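Local coordinates for DsbA family protein (Salmonella typhimurium, PDB 7JVE) that acts as a trimeric thioredoxin-like enzyme with both thiol oxidase and disulfide isomerase activities, at residues Q60-Y65 with V220-T225; E68-S73 with K83-M88; F90-S95 with A148-W153; N106-N111 with F116-F121; P112-I117 with M247-A252. All blocks are in the same frame, centred on the assembly; numbering follows the deposited sequence.

In the fold
Four of the five contacts pack helices or loops on one mixed sheet of the thioredoxin fold; contact 3 lies at the end of strand 84-90. Contacts 1 and 2, with centres about 9 Å apart, pack the ends of helices 37-64 and 66-69 onto one face; their strands are neighbours, joined by backbone bonds such as Val220 O to Val87 N at 2.7 Å. Contacts 4 and 5, also about 9 Å apart, cover the other face with helices 95-110 and 242-253 and share Phe116 and Ile117. Strand 115-120 joins contact 4 to contact 2 through Met88 O and Lys119 N, 2.7 Å apart. Contact 3 holds Cys94 of the redox-active disulfide; its centre lies about 10 Å from that of contact 4.

Contact 1 (Q60-Y65 with V220-T225); sequences QLALQY and VVMPQT
Ala62, near the end of helix 37-64, points its methyl at strand 218-223, one of the antiparallel strands of the thioredoxin-fold sheet. The tight part is small and buried. Ala62 CB meets Val220 CG1 at 3.8 Å, and that branch of Val220 stands anti to the backbone N (chi1 -169°), reaching from the strand to the helix. Two residues on, Met222 comes in beside it and touches the same methyl more loosely, its CE lying 4.2 Å from Ala62 CB. Leu69 of helix 66-69 also packs on both Ala62 and Met222, so this patch continues under the next helix. Away from it the contact opens quickly. Gln60 and Gln64 project from the exposed side of the helix, and on the strand side Thr225 is likewise exposed, beyond the point where the two segments meet. No hydrogen bond joins the two segments. The Met222 chain bends at its last torsion (chi3 -44°), which lays CE against the helix backbone, 3.6 Å from Ala62 O.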
# COMPACT_ATOMS: atom_id res chain seq x y z
N GLN A 60 -12.69 5.14 -25.82
CA GLN A 60 -13.50 4.41 -26.79
C GLN A 60 -14.83 3.99 -26.18
O GLN A 60 -15.86 4.06 -26.85
CB GLN A 60 -12.74 3.18 -27.31
CG GLN A 60 -11.63 3.52 -28.28
CD GLN A 60 -12.17 4.16 -29.54
OE1 GLN A 60 -13.01 3.58 -30.24
NE2 GLN A 60 -11.73 5.38 -29.83
N LEU A 61 -14.82 3.54 -24.92
CA LEU A 61 -16.06 3.12 -24.27
C LEU A 61 -17.00 4.30 -24.08
O LEU A 61 -18.21 4.18 -24.32
CB LEU A 61 -15.75 2.46 -22.93
CG LEU A 61 -15.03 1.10 -23.01
CD1 LEU A 61 -14.67 0.58 -21.62
CD2 LEU A 61 -15.90 0.09 -23.76
N ALA A 62 -16.45 5.47 -23.67
CA ALA A 62 -17.25 6.69 -23.55
C ALA A 62 -17.91 7.06 -24.87
O ALA A 62 -19.10 7.41 -24.90
CB ALA A 62 -16.39 7.84 -23.06
N LEU A 63 -17.17 6.99 -25.97
CA LEU A 63 -17.76 7.30 -27.27
C LEU A 63 -18.85 6.30 -27.62
O LEU A 63 -19.89 6.68 -28.17
CB LEU A 63 -16.70 7.34 -28.36
CG LEU A 63 -15.71 8.49 -28.17
CD1 LEU A 63 -14.50 8.36 -29.11
CD2 LEU A 63 -16.39 9.85 -28.32
N GLN A 64 -18.66 5.02 -27.28
CA GLN A 64 -19.67 4.02 -27.63
C GLN A 64 -20.95 4.20 -26.80
O GLN A 64 -22.06 4.00 -27.32
CB GLN A 64 -19.09 2.62 -27.45
CG GLN A 64 -20.07 1.52 -27.76
CD GLN A 64 -19.57 0.11 -27.42
OE1 GLN A 64 -18.37 -0.12 -27.19
NE2 GLN A 64 -20.50 -0.84 -27.39
N TYR A 65 -20.84 4.58 -25.53
CA TYR A 65 -22.01 4.70 -24.66
C TYR A 65 -22.42 6.15 -24.43
O TYR A 65 -23.03 6.47 -23.42
CB TYR A 65 -21.78 3.97 -23.34
CG TYR A 65 -21.64 2.47 -23.56
CD1 TYR A 65 -22.76 1.66 -23.72
CD2 TYR A 65 -20.39 1.88 -23.67
CE1 TYR A 65 -22.63 0.29 -23.94
CE2 TYR A 65 -20.25 0.53 -23.91
CZ TYR A 65 -21.37 -0.26 -24.05
OH TYR A 65 -21.20 -1.60 -24.28
N VAL A 220 -16.44 11.03 -16.43
CA VAL A 220 -16.29 11.13 -17.87
C VAL A 220 -16.60 12.56 -18.29
O VAL A 220 -17.70 13.07 -18.04
CB VAL A 220 -17.21 10.16 -18.64
CG1 VAL A 220 -16.78 10.14 -20.12
CG2 VAL A 220 -17.17 8.77 -18.02
N VAL A 221 -15.64 13.18 -18.95
CA VAL A 221 -15.76 14.55 -19.44
C VAL A 221 -15.66 14.50 -20.96
O VAL A 221 -14.68 13.99 -21.51
CB VAL A 221 -14.67 15.45 -18.84
CG1 VAL A 221 -14.96 16.91 -19.15
CG2 VAL A 221 -14.57 15.18 -17.31
N MET A 222 -16.67 15.03 -21.64
CA MET A 222 -16.81 14.84 -23.08
C MET A 222 -17.72 15.90 -23.65
O MET A 222 -18.61 16.41 -22.95
CB MET A 222 -17.34 13.44 -23.38
CG MET A 222 -18.75 13.24 -22.90
SD MET A 222 -19.32 11.53 -22.99
CE MET A 222 -18.74 11.01 -24.61
N PRO A 223 -17.53 16.28 -24.92
CA PRO A 223 -18.53 17.11 -25.60
C PRO A 223 -19.83 16.34 -25.74
O PRO A 223 -19.85 15.12 -25.87
CB PRO A 223 -17.90 17.39 -26.98
CG PRO A 223 -16.47 16.97 -26.85
CD PRO A 223 -16.46 15.87 -25.83
N GLN A 224 -20.94 17.08 -25.73
CA GLN A 224 -22.23 16.42 -25.83
C GLN A 224 -22.59 16.11 -27.28
O GLN A 224 -23.25 15.09 -27.53
CB GLN A 224 -23.30 17.30 -25.19
CG GLN A 224 -23.18 17.45 -23.67
CD GLN A 224 -24.54 17.57 -23.01
OE1 GLN A 224 -25.06 16.59 -22.48
NE2 GLN A 224 -25.14 18.75 -23.08
N THR A 225 -22.17 16.94 -28.23
CA THR A 225 -22.51 16.72 -29.63
C THR A 225 -21.66 15.58 -30.16
O THR A 225 -20.44 15.55 -29.94
CB THR A 225 -22.21 17.94 -30.50
OG1 THR A 225 -20.79 18.16 -30.48
CG2 THR A 225 -22.94 19.17 -29.95

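Contact 2 (E68-S73 with K83-M88); sequences ELLSSS and KAAVVM
Leu69 and Leu70 sit on Val87 and Ala85. No hydrogen bond passes between the segments; the side chains meet by apolar packing, and Val87 also touches a backbone carbonyl. Leu69 CD2 reaches Val87 CG1 at 4.0 Å, the two side chains crossing at about a right angle. Leu70 uses a single methyl for two partners: CD2 is 3.9 Å from Ala85 CB and 4.0 Å from Val87 CG2. Val87 therefore spends one branch on each leucine. Its methyls also lie against the carbonyl of the last helical residue, with CG2 3.7 Å from Leu69 O, a van der Waals contact.

Within 68-73, a side-chain hydrogen bond shapes the helix exit: Ser71 OG accepts from Ser73 N at 2.9 Å, an ST turn. Arg115 bonds to Leu70 O and Ser71 O, tying this loop to strand 115-120.

Short helix 66-69 thus lies against central strand 84-90, whose neighbours are strands 115-120 and 218-223; on the opposite face Val86 packs against Phe116 of strand 115-120 and Ile249 of helix 242-253.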
# COMPACT_ATOMS: atom_id res chain seq x y z
N GLU A 68 -26.15 6.79 -23.43
CA GLU A 68 -26.46 6.41 -22.07
C GLU A 68 -25.79 7.36 -21.08
O GLU A 68 -26.42 7.78 -20.10
CB GLU A 68 -25.99 4.97 -21.83
CG GLU A 68 -26.77 3.96 -22.66
CD GLU A 68 -26.10 3.63 -24.01
OE1 GLU A 68 -26.00 2.42 -24.34
OE2 GLU A 68 -25.61 4.54 -24.72
N LEU A 69 -24.53 7.72 -21.33
CA LEU A 69 -23.82 8.63 -20.43
C LEU A 69 -24.54 9.96 -20.30
O LEU A 69 -24.56 10.57 -19.23
CB LEU A 69 -22.39 8.85 -20.93
CG LEU A 69 -21.40 7.69 -20.75
CD1 LEU A 69 -20.15 7.94 -21.58
CD2 LEU A 69 -21.04 7.50 -19.29
N LEU A 70 -25.13 10.45 -21.40
CA LEU A 70 -25.74 11.77 -21.44
C LEU A 70 -27.25 11.73 -21.33
O LEU A 70 -27.90 12.76 -21.53
CB LEU A 70 -25.32 12.52 -22.70
CG LEU A 70 -23.83 12.48 -23.01
CD1 LEU A 70 -23.54 13.26 -24.27
CD2 LEU A 70 -23.05 13.01 -21.84
N SER A 71 -27.81 10.56 -21.02
CA SER A 71 -29.25 10.38 -20.86
C SER A 71 -29.89 11.53 -20.10
O SER A 71 -29.39 11.95 -19.05
CB SER A 71 -29.52 9.06 -20.13
OG SER A 71 -30.90 8.95 -19.80
N SER A 72 -30.98 12.06 -20.64
CA SER A 72 -31.73 13.05 -19.88
C SER A 72 -32.55 12.43 -18.75
O SER A 72 -33.27 13.16 -18.06
CB SER A 72 -32.68 13.83 -20.81
OG SER A 72 -33.48 12.92 -21.52
N SER A 73 -32.47 11.11 -18.56
CA SER A 73 -33.13 10.47 -17.43
C SER A 73 -32.33 10.60 -16.13
O SER A 73 -32.88 10.37 -15.05
CB SER A 73 -33.38 8.99 -17.74
OG SER A 73 -34.44 8.84 -18.67
N LYS A 83 -22.26 22.54 -24.06
CA LYS A 83 -21.33 21.99 -25.04
C LYS A 83 -20.50 20.88 -24.41
O LYS A 83 -20.13 19.93 -25.10
CB LYS A 83 -20.41 23.05 -25.62
CG LYS A 83 -19.65 22.50 -26.82
CD LYS A 83 -18.76 23.48 -27.53
CE LYS A 83 -18.20 22.86 -28.84
NZ LYS A 83 -17.24 23.80 -29.50
N ALA A 84 -20.24 20.95 -23.10
CA ALA A 84 -19.50 19.92 -22.40
C ALA A 84 -20.30 19.34 -21.24
O ALA A 84 -21.07 20.04 -20.56
CB ALA A 84 -18.16 20.44 -21.86
N ALA A 85 -20.09 18.04 -21.00
CA ALA A 85 -20.69 17.34 -19.88
C ALA A 85 -19.62 16.66 -19.03
O ALA A 85 -18.58 16.21 -19.52
CB ALA A 85 -21.71 16.31 -20.36
N VAL A 86 -19.91 16.59 -17.74
CA VAL A 86 -19.12 15.87 -16.76
C VAL A 86 -20.06 14.86 -16.14
O VAL A 86 -21.02 15.24 -15.48
CB VAL A 86 -18.54 16.81 -15.69
CG1 VAL A 86 -17.79 16.01 -14.61
CG2 VAL A 86 -17.65 17.85 -16.34
N VAL A 87 -19.81 13.58 -16.39
CA VAL A 87 -20.65 12.49 -15.92
C VAL A 87 -19.97 11.87 -14.71
O VAL A 87 -18.80 11.48 -14.79
CB VAL A 87 -20.88 11.45 -17.03
CG1 VAL A 87 -21.86 10.38 -16.57
CG2 VAL A 87 -21.38 12.12 -18.29
N MET A 88 -20.67 11.79 -13.58
CA MET A 88 -20.03 11.37 -12.34
C MET A 88 -20.68 10.09 -11.81
O MET A 88 -21.86 10.09 -11.45
CB MET A 88 -20.07 12.48 -11.28
CG MET A 88 -19.48 13.81 -11.74
SD MET A 88 -19.99 15.29 -10.82
CE MET A 88 -21.77 15.33 -11.10

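Contact 3 (F90-S95 with A148-W153); sequences FDYQCS and AKYLDW
Tyr92 and Trp153 meet at about a right angle, with one water between their polar atoms. That water accepts from both, at 2.8 Å from Tyr92 OH and 2.9 Å from Trp153 NE1, and it lies in the indole plane at the ring edge. Directly, Tyr92 OH and Trp153 NE1 are 4.0 Å apart, so the water makes the link. Tyr150 arrives obliquely: its OH is 3.6 Å from Tyr92 OH, with no hydrogen bond between them; the Tyr150 hydroxyl is bonded to Glu120 OE2. Phe90 comes at Tyr150 from the opposite direction and presents its ring edge, with CZ 3.9 Å from Tyr150 OH and the oxygen near the ring plane. Phe90 also places CE2 over one face of Tyr92, toward the rim.

The loop carrying Tyr92 leads from strand 84-90 into the thioredoxin active site: Cys94 sits at the N-cap position of helix 95-110 and forms the disulfide with Cys97. Helix 147-159 lies among the helices between strands 115-120 and 218-223, consistent with the helical insertion of DsbA-type proteins. A type I turn from Asp91 to Cys94 shapes the approach, reinforced by an Asx turn in which Gln93 N donates to Asp91 OD1 (2.8 Å, N-H...O angle 170°) from above the carboxylate plane.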
# COMPACT_ATOMS: atom_id res chain seq x y z
N PHE A 90 -20.70 7.67 -8.74
CA PHE A 90 -20.39 7.80 -7.34
C PHE A 90 -21.37 6.95 -6.54
O PHE A 90 -22.48 6.64 -6.99
CB PHE A 90 -20.47 9.26 -6.87
CG PHE A 90 -21.86 9.80 -6.93
CD1 PHE A 90 -22.37 10.30 -8.12
CD2 PHE A 90 -22.69 9.75 -5.82
CE1 PHE A 90 -23.67 10.76 -8.19
CE2 PHE A 90 -23.98 10.22 -5.88
CZ PHE A 90 -24.47 10.72 -7.06
N ASP A 91 -20.91 6.55 -5.35
CA ASP A 91 -21.69 5.86 -4.34
C ASP A 91 -21.71 6.78 -3.12
O ASP A 91 -20.67 7.32 -2.73
CB ASP A 91 -21.04 4.50 -4.04
CG ASP A 91 -21.79 3.66 -2.99
OD1 ASP A 91 -22.55 4.21 -2.15
OD2 ASP A 91 -21.56 2.42 -3.01
N TYR A 92 -22.90 6.99 -2.53
CA TYR A 92 -22.94 7.86 -1.36
C TYR A 92 -22.08 7.33 -0.20
O TYR A 92 -21.65 8.12 0.64
CB TYR A 92 -24.37 8.09 -0.88
CG TYR A 92 -25.14 9.07 -1.74
CD1 TYR A 92 -24.82 10.43 -1.74
CD2 TYR A 92 -26.18 8.63 -2.55
CE1 TYR A 92 -25.53 11.33 -2.52
CE2 TYR A 92 -26.90 9.53 -3.35
CZ TYR A 92 -26.56 10.88 -3.33
OH TYR A 92 -27.28 11.77 -4.10
N GLN A 93 -21.82 6.03 -0.14
CA GLN A 93 -21.01 5.48 0.93
C GLN A 93 -19.54 5.33 0.56
O GLN A 93 -18.75 4.83 1.35
CB GLN A 93 -21.57 4.14 1.38
CG GLN A 93 -22.89 4.32 2.08
CD GLN A 93 -23.29 3.10 2.85
OE1 GLN A 93 -22.90 2.93 4.01
NE2 GLN A 93 -24.08 2.22 2.21
N CYS A 94 -19.16 5.78 -0.62
CA CYS A 94 -17.74 5.90 -0.96
C CYS A 94 -17.12 7.04 -0.16
O CYS A 94 -17.47 8.21 -0.36
CB CYS A 94 -17.61 6.14 -2.46
SG CYS A 94 -15.95 6.37 -2.94
N SER A 95 -16.17 6.71 0.72
CA SER A 95 -15.63 7.72 1.63
C SER A 95 -14.83 8.80 0.90
O SER A 95 -14.85 9.96 1.31
CB SER A 95 -14.78 7.07 2.73
OG SER A 95 -13.62 6.43 2.22
N ALA A 148 -30.98 22.02 -9.04
CA ALA A 148 -30.31 22.70 -7.94
C ALA A 148 -30.71 22.09 -6.60
O ALA A 148 -29.87 21.91 -5.72
CB ALA A 148 -30.63 24.20 -7.95
N LYS A 149 -31.99 21.72 -6.47
CA LYS A 149 -32.49 21.14 -5.23
C LYS A 149 -32.04 19.68 -5.08
O LYS A 149 -31.68 19.25 -3.97
CB LYS A 149 -34.02 21.28 -5.18
CG LYS A 149 -34.72 20.69 -3.97
CD LYS A 149 -34.03 21.04 -2.67
CE LYS A 149 -34.42 22.38 -2.18
NZ LYS A 149 -33.68 22.70 -0.92
N TYR A 150 -32.01 18.92 -6.17
CA TYR A 150 -31.36 17.62 -6.13
C TYR A 150 -29.93 17.75 -5.60
O TYR A 150 -29.47 16.92 -4.81
CB TYR A 150 -31.35 16.97 -7.52
CG TYR A 150 -30.45 15.77 -7.56
CD1 TYR A 150 -30.93 14.50 -7.23
CD2 TYR A 150 -29.09 15.91 -7.87
CE1 TYR A 150 -30.08 13.37 -7.24
CE2 TYR A 150 -28.22 14.82 -7.87
CZ TYR A 150 -28.72 13.55 -7.54
OH TYR A 150 -27.86 12.49 -7.56
N LEU A 151 -29.22 18.80 -6.02
CA LEU A 151 -27.84 18.96 -5.58
C LEU A 151 -27.77 19.25 -4.07
O LEU A 151 -26.86 18.74 -3.40
CB LEU A 151 -27.15 20.04 -6.42
CG LEU A 151 -25.67 20.40 -6.19
CD1 LEU A 151 -24.75 19.17 -6.17
CD2 LEU A 151 -25.21 21.38 -7.26
N ASP A 152 -28.73 20.03 -3.53
CA ASP A 152 -28.80 20.21 -2.07
C ASP A 152 -29.00 18.88 -1.36
O ASP A 152 -28.37 18.60 -0.33
CB ASP A 152 -29.93 21.15 -1.61
CG ASP A 152 -29.78 22.54 -2.14
OD1 ASP A 152 -30.81 23.16 -2.49
OD2 ASP A 152 -28.63 23.01 -2.25
N TRP A 153 -29.92 18.06 -1.87
CA TRP A 153 -30.16 16.76 -1.26
C TRP A 153 -28.89 15.91 -1.31
O TRP A 153 -28.49 15.29 -0.32
CB TRP A 153 -31.33 16.07 -1.96
CG TRP A 153 -31.25 14.60 -1.90
CD1 TRP A 153 -30.81 13.75 -2.88
CD2 TRP A 153 -31.60 13.77 -0.78
NE1 TRP A 153 -30.88 12.45 -2.45
CE2 TRP A 153 -31.36 12.42 -1.17
CE3 TRP A 153 -32.10 14.03 0.51
CZ2 TRP A 153 -31.61 11.34 -0.31
CZ3 TRP A 153 -32.34 12.95 1.36
CH2 TRP A 153 -32.10 11.61 0.94
O HOH W 1 -29.85 10.77 -4.61

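Contact 4 (N106-N111 with F116-F121); sequences NLIKAN and FIFKEF
Ile108 lays its CG1 methylene almost squarely on the Phe116 ring: CG1 lies 3.7 Å from the centroid of the Phe116 ring, 8° off its normal, a CH-pi contact centred on one face. CG1 stands anti to the carbonyl carbon, and the extended chain beyond it carries CD1 on to Phe118 CZ at 4.2 Å. Round the rest of Phe116 the helix end closes in. Asn111 O lies in the ring plane at the edge, 3.7 Å from Phe116 CE1, and Leu107 CB is 4.2 Å from Phe116 CE2.

The two segments belong to the helix and second strand of a beta-alpha-beta crossover, in which helix 95-110 follows strand 84-90 and leads into strand 115-120; the local axes run at 150° to each other, 11.2 Å apart.

A step further out, Asn111 ties off the helix end. Its ND2 donates to Leu107 O at 3.0 Å, nearly straight at 164° and on a carbonyl lone pair. The same nitrogen is also bonded to Gln246 OE1, which couples this turn to helix 242-253.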
# COMPACT_ATOMS: atom_id res chain seq x y z
N ASN A 106 -17.39 23.25 -6.08
CA ASN A 106 -16.63 24.36 -6.64
C ASN A 106 -16.63 24.32 -8.17
O ASN A 106 -16.81 25.35 -8.82
CB ASN A 106 -15.19 24.35 -6.11
CG ASN A 106 -15.08 24.89 -4.70
OD1 ASN A 106 -16.07 25.25 -4.07
ND2 ASN A 106 -13.86 24.94 -4.19
N LEU A 107 -16.40 23.14 -8.76
CA LEU A 107 -16.44 23.04 -10.22
C LEU A 107 -17.78 23.50 -10.76
O LEU A 107 -17.84 24.20 -11.78
CB LEU A 107 -16.17 21.61 -10.69
CG LEU A 107 -14.70 21.24 -10.82
CD1 LEU A 107 -14.56 19.75 -11.08
CD2 LEU A 107 -14.07 22.06 -11.93
N ILE A 108 -18.87 23.11 -10.09
CA ILE A 108 -20.20 23.42 -10.60
C ILE A 108 -20.43 24.93 -10.59
O ILE A 108 -20.92 25.49 -11.58
CB ILE A 108 -21.26 22.65 -9.80
CG1 ILE A 108 -21.20 21.16 -10.17
CG2 ILE A 108 -22.63 23.22 -10.05
CD1 ILE A 108 -22.13 20.27 -9.38
N LYS A 109 -20.04 25.60 -9.50
CA LYS A 109 -20.18 27.05 -9.45
C LYS A 109 -19.31 27.71 -10.49
O LYS A 109 -19.71 28.71 -11.09
CB LYS A 109 -19.85 27.57 -8.05
CG LYS A 109 -20.80 27.04 -6.99
CD LYS A 109 -21.11 28.11 -5.94
CE LYS A 109 -21.27 27.50 -4.55
NZ LYS A 109 -21.40 28.55 -3.50
N ALA A 110 -18.11 27.18 -10.72
CA ALA A 110 -17.18 27.81 -11.64
C ALA A 110 -17.50 27.52 -13.09
O ALA A 110 -16.92 28.16 -13.97
CB ALA A 110 -15.75 27.36 -11.34
N ASN A 111 -18.40 26.58 -13.38
CA ASN A 111 -18.74 26.19 -14.75
C ASN A 111 -20.25 26.13 -14.92
O ASN A 111 -20.82 25.06 -15.15
CB ASN A 111 -18.09 24.84 -15.09
CG ASN A 111 -16.56 24.93 -15.15
OD1 ASN A 111 -15.97 25.23 -16.20
ND2 ASN A 111 -15.91 24.66 -14.01
N PHE A 116 -23.56 18.85 -15.58
CA PHE A 116 -23.05 17.86 -14.64
C PHE A 116 -24.13 16.80 -14.42
O PHE A 116 -25.24 17.12 -13.98
CB PHE A 116 -22.61 18.51 -13.33
CG PHE A 116 -21.39 19.39 -13.47
CD1 PHE A 116 -21.51 20.68 -13.99
CD2 PHE A 116 -20.13 18.94 -13.07
CE1 PHE A 116 -20.39 21.51 -14.12
CE2 PHE A 116 -19.01 19.76 -13.18
CZ PHE A 116 -19.13 21.05 -13.71
N ILE A 117 -23.80 15.56 -14.76
CA ILE A 117 -24.73 14.45 -14.75
C ILE A 117 -24.34 13.51 -13.62
O ILE A 117 -23.16 13.20 -13.45
CB ILE A 117 -24.73 13.72 -16.12
CG1 ILE A 117 -24.97 14.74 -17.24
CG2 ILE A 117 -25.75 12.61 -16.13
CD1 ILE A 117 -25.09 14.13 -18.64
N PHE A 118 -25.32 13.05 -12.86
CA PHE A 118 -25.10 12.27 -11.64
C PHE A 118 -25.51 10.82 -11.88
O PHE A 118 -26.69 10.53 -12.13
CB PHE A 118 -25.90 12.88 -10.48
CG PHE A 118 -25.40 14.25 -10.05
CD1 PHE A 118 -25.76 15.38 -10.76
CD2 PHE A 118 -24.54 14.38 -8.95
CE1 PHE A 118 -25.29 16.65 -10.37
CE2 PHE A 118 -24.07 15.63 -8.55
CZ PHE A 118 -24.43 16.77 -9.27
N LYS A 119 -24.55 9.91 -11.78
CA LYS A 119 -24.83 8.48 -11.97
C LYS A 119 -24.61 7.76 -10.63
O LYS A 119 -23.50 7.33 -10.33
CB LYS A 119 -23.92 7.88 -13.06
CG LYS A 119 -24.01 8.58 -14.38
CD LYS A 119 -25.36 8.32 -15.04
CE LYS A 119 -25.29 8.52 -16.54
NZ LYS A 119 -26.57 8.18 -17.21
N GLU A 120 -25.68 7.63 -9.85
CA GLU A 120 -25.62 6.91 -8.58
C GLU A 120 -25.54 5.41 -8.83
O GLU A 120 -26.33 4.88 -9.63
CB GLU A 120 -26.86 7.23 -7.75
CG GLU A 120 -26.93 8.66 -7.27
CD GLU A 120 -28.28 9.02 -6.68
OE1 GLU A 120 -28.78 8.26 -5.84
OE2 GLU A 120 -28.82 10.10 -7.03
N PHE A 121 -24.61 4.73 -8.15
CA PHE A 121 -24.46 3.29 -8.28
C PHE A 121 -23.86 2.73 -7.00
O PHE A 121 -23.29 3.47 -6.19
CB PHE A 121 -23.61 2.93 -9.52
CG PHE A 121 -22.10 3.04 -9.31
CD1 PHE A 121 -21.52 4.26 -9.01
CD2 PHE A 121 -21.27 1.93 -9.47
CE1 PHE A 121 -20.12 4.38 -8.83
CE2 PHE A 121 -19.88 2.04 -9.29
CZ PHE A 121 -19.30 3.27 -8.97

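Contact 5 (P112-I117 with M247-A252); sequences PDTRFI and MAIQKA
Ile249 is the one residue of helix 242-253 that carries this contact, splitting its branches between Thr114 and Phe116. Ile249 CD1 reaches Phe116 CZ at 4.2 Å, approaching the far end of the ring obliquely; its chain is stretched (chi2 167°), which carries the methyl out from the helix toward the sheet. The other branch, Ile249 CG2, stands anti to the backbone N and lies 3.9 Å from Thr114 OG1. The side chains cross at a slant, and this approach of methyl to hydroxyl is a van der Waals contact.

Polar interactions run round the contact and never across it. Arg115, next to Thr114 in the chain, sends its guanidinium to the other face of the sheet, where NH1 bonds to Gln224 OE1 and Ile117 CD1 lies over one face of the group, toward the rim. On the helix, Gln250 OE1 accepts from Lys253 NZ, and the same lysine makes a long, weak ion pair with Asp113 OD1. Lys251 NZ bonds to Thr234 OG1 at the start of edge strand 234-237.

Helix 242-253, the last of the chain, meets strand 115-120 of this thioredoxin-fold sheet here through Ile249; Ala248 and Ala252 pack on other strands. With no hydrogen bond between the two segments, the fit here depends on the shapes of Ile249, Thr114 and Phe116, while the polar and charged side chains find partners elsewhere.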
# COMPACT_ATOMS: atom_id res chain seq x y z
N PRO A 112 -20.94 27.27 -14.80
CA PRO A 112 -22.41 27.27 -14.92
C PRO A 112 -22.90 26.91 -16.31
O PRO A 112 -24.08 26.59 -16.48
CB PRO A 112 -22.79 28.70 -14.55
CG PRO A 112 -21.61 29.50 -14.97
CD PRO A 112 -20.42 28.64 -14.62
N ASP A 113 -22.02 26.95 -17.29
CA ASP A 113 -22.30 26.66 -18.69
C ASP A 113 -22.16 25.18 -19.03
O ASP A 113 -22.43 24.81 -20.18
CB ASP A 113 -21.34 27.47 -19.56
CG ASP A 113 -19.87 27.09 -19.31
OD1 ASP A 113 -19.13 26.90 -20.30
OD2 ASP A 113 -19.47 26.95 -18.12
N THR A 114 -21.72 24.35 -18.08
CA THR A 114 -21.40 22.96 -18.33
C THR A 114 -22.42 22.07 -17.62
O THR A 114 -22.93 22.41 -16.56
CB THR A 114 -19.97 22.65 -17.84
OG1 THR A 114 -19.02 23.33 -18.68
CG2 THR A 114 -19.66 21.16 -17.84
N ARG A 115 -22.74 20.95 -18.24
CA ARG A 115 -23.73 20.03 -17.71
C ARG A 115 -23.06 18.99 -16.81
O ARG A 115 -22.11 18.32 -17.24
CB ARG A 115 -24.50 19.35 -18.84
CG ARG A 115 -25.69 18.54 -18.40
CD ARG A 115 -26.38 17.85 -19.57
NE ARG A 115 -27.41 16.93 -19.10
CZ ARG A 115 -27.69 15.76 -19.66
NH1 ARG A 115 -27.00 15.36 -20.73
NH2 ARG A 115 -28.63 14.98 -19.15
N PHE A 116 -23.56 18.85 -15.58
CA PHE A 116 -23.05 17.86 -14.64
C PHE A 116 -24.13 16.80 -14.42
O PHE A 116 -25.24 17.12 -13.98
CB PHE A 116 -22.61 18.51 -13.33
CG PHE A 116 -21.39 19.39 -13.47
CD1 PHE A 116 -21.51 20.68 -13.99
CD2 PHE A 116 -20.13 18.94 -13.07
CE1 PHE A 116 -20.39 21.51 -14.12
CE2 PHE A 116 -19.01 19.76 -13.18
CZ PHE A 116 -19.13 21.05 -13.71
N ILE A 117 -23.80 15.56 -14.76
CA ILE A 117 -24.73 14.45 -14.75
C ILE A 117 -24.34 13.51 -13.62
O ILE A 117 -23.16 13.20 -13.45
CB ILE A 117 -24.73 13.72 -16.12
CG1 ILE A 117 -24.97 14.74 -17.24
CG2 ILE A 117 -25.75 12.61 -16.13
CD1 ILE A 117 -25.09 14.13 -18.64
N MET A 247 -9.20 21.19 -16.47
CA MET A 247 -8.54 21.04 -17.77
C MET A 247 -9.34 20.15 -18.70
O MET A 247 -9.49 20.45 -19.89
CB MET A 247 -7.10 20.52 -17.59
CG MET A 247 -6.12 21.48 -16.87
SD MET A 247 -4.34 20.94 -16.77
CE MET A 247 -4.34 19.57 -15.53
N ALA A 248 -9.91 19.06 -18.17
CA ALA A 248 -10.74 18.17 -18.96
C ALA A 248 -11.98 18.89 -19.49
O ALA A 248 -12.41 18.64 -20.62
CB ALA A 248 -11.16 16.96 -18.11
N ILE A 249 -12.56 19.78 -18.68
CA ILE A 249 -13.70 20.57 -19.13
C ILE A 249 -13.30 21.47 -20.29
O ILE A 249 -13.99 21.55 -21.31
CB ILE A 249 -14.29 21.38 -17.95
CG1 ILE A 249 -15.03 20.45 -16.98
CG2 ILE A 249 -15.19 22.51 -18.44
CD1 ILE A 249 -15.37 21.11 -15.64
N GLN A 250 -12.15 22.14 -20.18
CA GLN A 250 -11.74 23.05 -21.25
C GLN A 250 -11.43 22.28 -22.52
O GLN A 250 -11.74 22.74 -23.63
CB GLN A 250 -10.55 23.90 -20.80
CG GLN A 250 -10.86 24.77 -19.59
CD GLN A 250 -12.04 25.73 -19.84
OE1 GLN A 250 -13.08 25.66 -19.17
NE2 GLN A 250 -11.88 26.62 -20.81
N LYS A 251 -10.84 21.09 -22.39
CA LYS A 251 -10.58 20.24 -23.54
C LYS A 251 -11.89 19.78 -24.19
O LYS A 251 -11.97 19.67 -25.42
CB LYS A 251 -9.73 19.06 -23.09
CG LYS A 251 -9.52 17.93 -24.06
CD LYS A 251 -8.48 16.98 -23.46
CE LYS A 251 -8.71 15.53 -23.85
NZ LYS A 251 -7.87 14.60 -23.02
N ALA A 252 -12.92 19.54 -23.38
CA ALA A 252 -14.21 19.12 -23.91
C ALA A 252 -14.98 20.27 -24.54
O ALA A 252 -15.85 20.03 -25.39
CB ALA A 252 -15.05 18.47 -22.81